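Long-range contact in putative nisin-resistance protein (Streptococcus agalactiae 515, PDB 4Y68), which probably confers resistance to the lantibiotic nisin by acting as a lipoprotein peptidase of family S41 that recognises and cleaves it: residues Gly87-Lys96 / Asp264-Thr272. Sequence-based numbering, arbitrary orientation.
Sequences GGKHSQILSK and DGARLALTT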
loop_
_atom_site.group_PDB
_atom_site.type_symbol
_atom_site.label_atom_id
_atom_site.label_comp_id
_atom_site.label_asym_id
_atom_site.label_seq_id
_atom_site.Cartn_x
_atom_site.Cartn_y
_atom_site.Cartn_z
ATOM N N GLY A 87 -4.134 -4.472 -15.980
ATOM C CA GLY A 87 -3.829 -4.462 -14.560
ATOM C C GLY A 87 -4.981 -4.031 -13.671
ATOM O O GLY A 87 -5.005 -4.358 -12.491
ATOM N N GLY A 88 -5.940 -3.299 -14.228
ATOM C CA GLY A 88 -7.092 -2.854 -13.454
ATOM C C GLY A 88 -6.870 -1.485 -12.858
ATOM O O GLY A 88 -5.832 -0.843 -13.109
ATOM N N LYS A 89 -7.836 -1.026 -12.065
ATOM C CA LYS A 89 -7.853 0.362 -11.600
ATOM C C LYS A 89 -6.741 0.719 -10.602
ATOM O O LYS A 89 -6.563 1.880 -10.275
ATOM C CB LYS A 89 -9.207 0.686 -10.969
ATOM C CG LYS A 89 -9.423 0.104 -9.601
ATOM C CD LYS A 89 -10.838 0.409 -9.102
ATOM C CE LYS A 89 -10.856 0.704 -7.604
ATOM N NZ LYS A 89 -11.974 0.016 -6.826
ATOM N N HIS A 90 -6.012 -0.274 -10.105
ATOM C CA HIS A 90 -4.934 -0.011 -9.163
ATOM C C HIS A 90 -3.612 0.117 -9.934
ATOM O O HIS A 90 -2.571 0.445 -9.364
ATOM C CB HIS A 90 -4.873 -1.124 -8.109
ATOM C CG HIS A 90 -4.097 -0.772 -6.875
ATOM N ND1 HIS A 90 -3.686 -1.722 -5.960
ATOM C CD2 HIS A 90 -3.679 0.423 -6.387
ATOM C CE1 HIS A 90 -3.035 -1.131 -4.977
ATOM N NE2 HIS A 90 -3.013 0.173 -5.212
ATOM N N SER A 91 -3.663 -0.127 -11.242
ATOM C CA SER A 91 -2.459 -0.045 -12.057
ATOM C C SER A 91 -2.322 1.317 -12.725
ATOM O O SER A 91 -3.322 1.959 -13.018
ATOM C CB SER A 91 -2.452 -1.143 -13.114
ATOM O OG SER A 91 -2.355 -2.437 -12.534
ATOM N N GLN A 92 -1.084 1.751 -12.978
ATOM C CA GLN A 92 -0.848 2.975 -13.755
ATOM C C GLN A 92 0.619 3.172 -14.103
ATOM O O GLN A 92 1.493 2.474 -13.586
ATOM C CB GLN A 92 -1.350 4.209 -12.994
ATOM C CG GLN A 92 -0.749 4.375 -11.615
ATOM C CD GLN A 92 -1.410 5.491 -10.824
ATOM O OE1 GLN A 92 -1.921 6.439 -11.405
ATOM N NE2 GLN A 92 -1.412 5.374 -9.494
ATOM N N ILE A 93 0.871 4.122 -14.996
ATOM C CA ILE A 93 2.211 4.554 -15.353
ATOM C C ILE A 93 2.422 5.963 -14.796
ATOM O O ILE A 93 1.693 6.894 -15.125
ATOM C CB ILE A 93 2.453 4.553 -16.893
ATOM C CG1 ILE A 93 1.324 5.289 -17.631
ATOM C CG2 ILE A 93 2.539 3.152 -17.438
ATOM C CD1 ILE A 93 0.250 4.369 -18.290
ATOM N N LEU A 94 3.404 6.115 -13.924
ATOM C CA LEU A 94 3.746 7.435 -13.429
ATOM C C LEU A 94 5.031 7.931 -14.097
ATOM O O LEU A 94 6.039 7.231 -14.122
ATOM C CB LEU A 94 3.889 7.396 -11.914
ATOM C CG LEU A 94 2.678 6.728 -11.255
ATOM C CD1 LEU A 94 2.942 6.430 -9.798
ATOM C CD2 LEU A 94 1.452 7.622 -11.417
ATOM N N SER A 95 4.979 9.127 -14.670
ATOM C CA SER A 95 6.165 9.733 -15.224
ATOM C C SER A 95 7.109 10.038 -14.066
ATOM O O SER A 95 6.689 10.076 -12.897
ATOM C CB SER A 95 5.818 11.008 -15.997
ATOM O OG SER A 95 5.357 12.013 -15.111
ATOM N N LYS A 96 8.376 10.244 -14.394
ATOM C CA LYS A 96 9.383 10.598 -13.400
ATOM C C LYS A 96 8.962 11.801 -12.561
ATOM O O LYS A 96 9.129 11.802 -11.353
ATOM C CB LYS A 96 10.724 10.892 -14.075
ATOM C CG LYS A 96 11.886 10.930 -13.087
ATOM C CD LYS A 96 13.206 11.386 -13.702
ATOM C CE LYS A 96 14.326 11.286 -12.653
ATOM N NZ LYS A 96 15.668 11.702 -13.155
ATOM N N ASP A 264 13.531 5.852 -18.381
ATOM C CA ASP A 264 13.770 7.270 -18.121
ATOM C C ASP A 264 13.355 7.706 -16.716
ATOM O O ASP A 264 13.165 8.904 -16.475
ATOM C CB ASP A 264 13.023 8.119 -19.154
ATOM C CG ASP A 264 11.526 7.877 -19.115
ATOM O OD1 ASP A 264 11.116 6.776 -18.670
ATOM O OD2 ASP A 264 10.760 8.784 -19.509
ATOM N N GLY A 265 13.196 6.747 -15.801
ATOM C CA GLY A 265 12.785 7.075 -14.445
ATOM C C GLY A 265 11.275 7.073 -14.219
ATOM O O GLY A 265 10.786 7.307 -13.106
ATOM N N ALA A 266 10.516 6.806 -15.270
ATOM C CA ALA A 266 9.090 6.607 -15.078
ATOM C C ALA A 266 8.881 5.250 -14.393
ATOM O O ALA A 266 9.739 4.379 -14.480
ATOM C CB ALA A 266 8.357 6.689 -16.399
ATOM N N ARG A 267 7.757 5.095 -13.706
ATOM C CA ARG A 267 7.413 3.838 -13.029
ATOM C C ARG A 267 6.124 3.207 -13.534
ATOM O O ARG A 267 5.095 3.873 -13.616
ATOM C CB ARG A 267 7.250 4.058 -11.527
ATOM C CG ARG A 267 8.429 4.604 -10.823
ATOM C CD ARG A 267 8.203 4.460 -9.316
ATOM N NE ARG A 267 9.345 4.934 -8.540
ATOM C CZ ARG A 267 9.289 5.225 -7.242
ATOM N NH1 ARG A 267 8.141 5.085 -6.578
ATOM N NH2 ARG A 267 10.383 5.659 -6.610
ATOM N N LEU A 268 6.175 1.918 -13.838
ATOM C CA LEU A 268 4.975 1.141 -14.079
ATOM C C LEU A 268 4.567 0.455 -12.780
ATOM O O LEU A 268 5.260 -0.443 -12.318
ATOM C CB LEU A 268 5.198 0.110 -15.194
ATOM C CG LEU A 268 4.136 -0.999 -15.357
ATOM C CD1 LEU A 268 2.792 -0.462 -15.825
ATOM C CD2 LEU A 268 4.608 -2.112 -16.303
ATOM N N ALA A 269 3.461 0.914 -12.189
ATOM C CA ALA A 269 2.820 0.248 -11.068
ATOM C C ALA A 269 1.807 -0.771 -11.582
ATOM O O ALA A 269 0.750 -0.400 -12.065
ATOM C CB ALA A 269 2.135 1.254 -10.166
ATOM N N LEU A 270 2.120 -2.049 -11.442
ATOM C CA LEU A 270 1.329 -3.121 -12.065
ATOM C C LEU A 270 0.679 -4.059 -11.042
ATOM O O LEU A 270 1.359 -4.583 -10.158
ATOM C CB LEU A 270 2.222 -3.933 -13.017
ATOM C CG LEU A 270 1.574 -5.056 -13.824
ATOM C CD1 LEU A 270 0.393 -4.505 -14.625
ATOM C CD2 LEU A 270 2.593 -5.682 -14.769
ATOM N N THR A 271 -0.626 -4.297 -11.172
ATOM C CA THR A 271 -1.323 -5.144 -10.213
ATOM C C THR A 271 -1.066 -6.607 -10.521
ATOM O O THR A 271 -1.252 -7.050 -11.657
ATOM C CB THR A 271 -2.826 -4.856 -10.221
ATOM O OG1 THR A 271 -3.031 -3.468 -9.933
ATOM C CG2 THR A 271 -3.540 -5.704 -9.193
ATOM N N THR A 272 -0.623 -7.364 -9.529
ATOM C CA THR A 272 -0.176 -8.729 -9.791
ATOM C C THR A 272 -0.769 -9.740 -8.821
ATOM O O THR A 272 -0.630 -10.933 -9.010
ATOM C CB THR A 272 1.350 -8.819 -9.718
ATOM O OG1 THR A 272 1.770 -8.427 -8.405
ATOM C CG2 THR A 272 1.974 -7.877 -10.732
HETATM O O HOH W 1 -5.803 -3.234 -10.396
HETATM O O HOH W 2 9.288 10.140 -17.270
#
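Gln92 and Leu94 pair with Ala269 and Arg267 in an antiparallel beta ladder that adds the short strand 92-94, lying between helices 72-87 and 96-103, to the long strand 267-276, whose other neighbours include strand 256-261. The N-terminal helical part is thereby joined to a sheet of the S41 peptidase region. Two hydrogen-bonded pairs flank the non-hydrogen-bonded pair Ile93-Leu268. Leu94 N bonds to Arg267 O at 2.8 Å and Ala269 N to Gln92 O at 2.9 Å. Packing is closest where Gly87 and Ser91 meet Thr271, with Gly87 O 3.2 Å from Thr271 CB. Ser91 OG, turned beside its own backbone N (chi1 -66°), donates to Thr271 OG1 at 2.9 Å. A water donates to that same Thr271 oxygen and to Gly87 O and accepts from His90 N, and Asn257 is a further partner of the threonine hydroxyl. The His90 ring is held at both nitrogens, by Thr255 and Ser228. On the side facing helix 32-46, Ile93 and Leu268 meet only by their methyls, CG2 to CD1 at 4.0 Å; Leu268 and Leu270 continue onto that helix. The side bearing Gln92, Leu94, Arg267 and Ala269 is looser and more open to solvent, the Arg267 chain leading away from strand 92-94 toward Thr259 and Met261. Beyond Ser95, the N-cap of helix 96-103, the extended Lys96 chain passes Gly265 and brings CD within 3.7 Å of Asp264 O. Asp264, also bound to Arg76 and Tyr35, receives through OD2 a 3.0 Å bond from a second water, which accepts from Lys96 N.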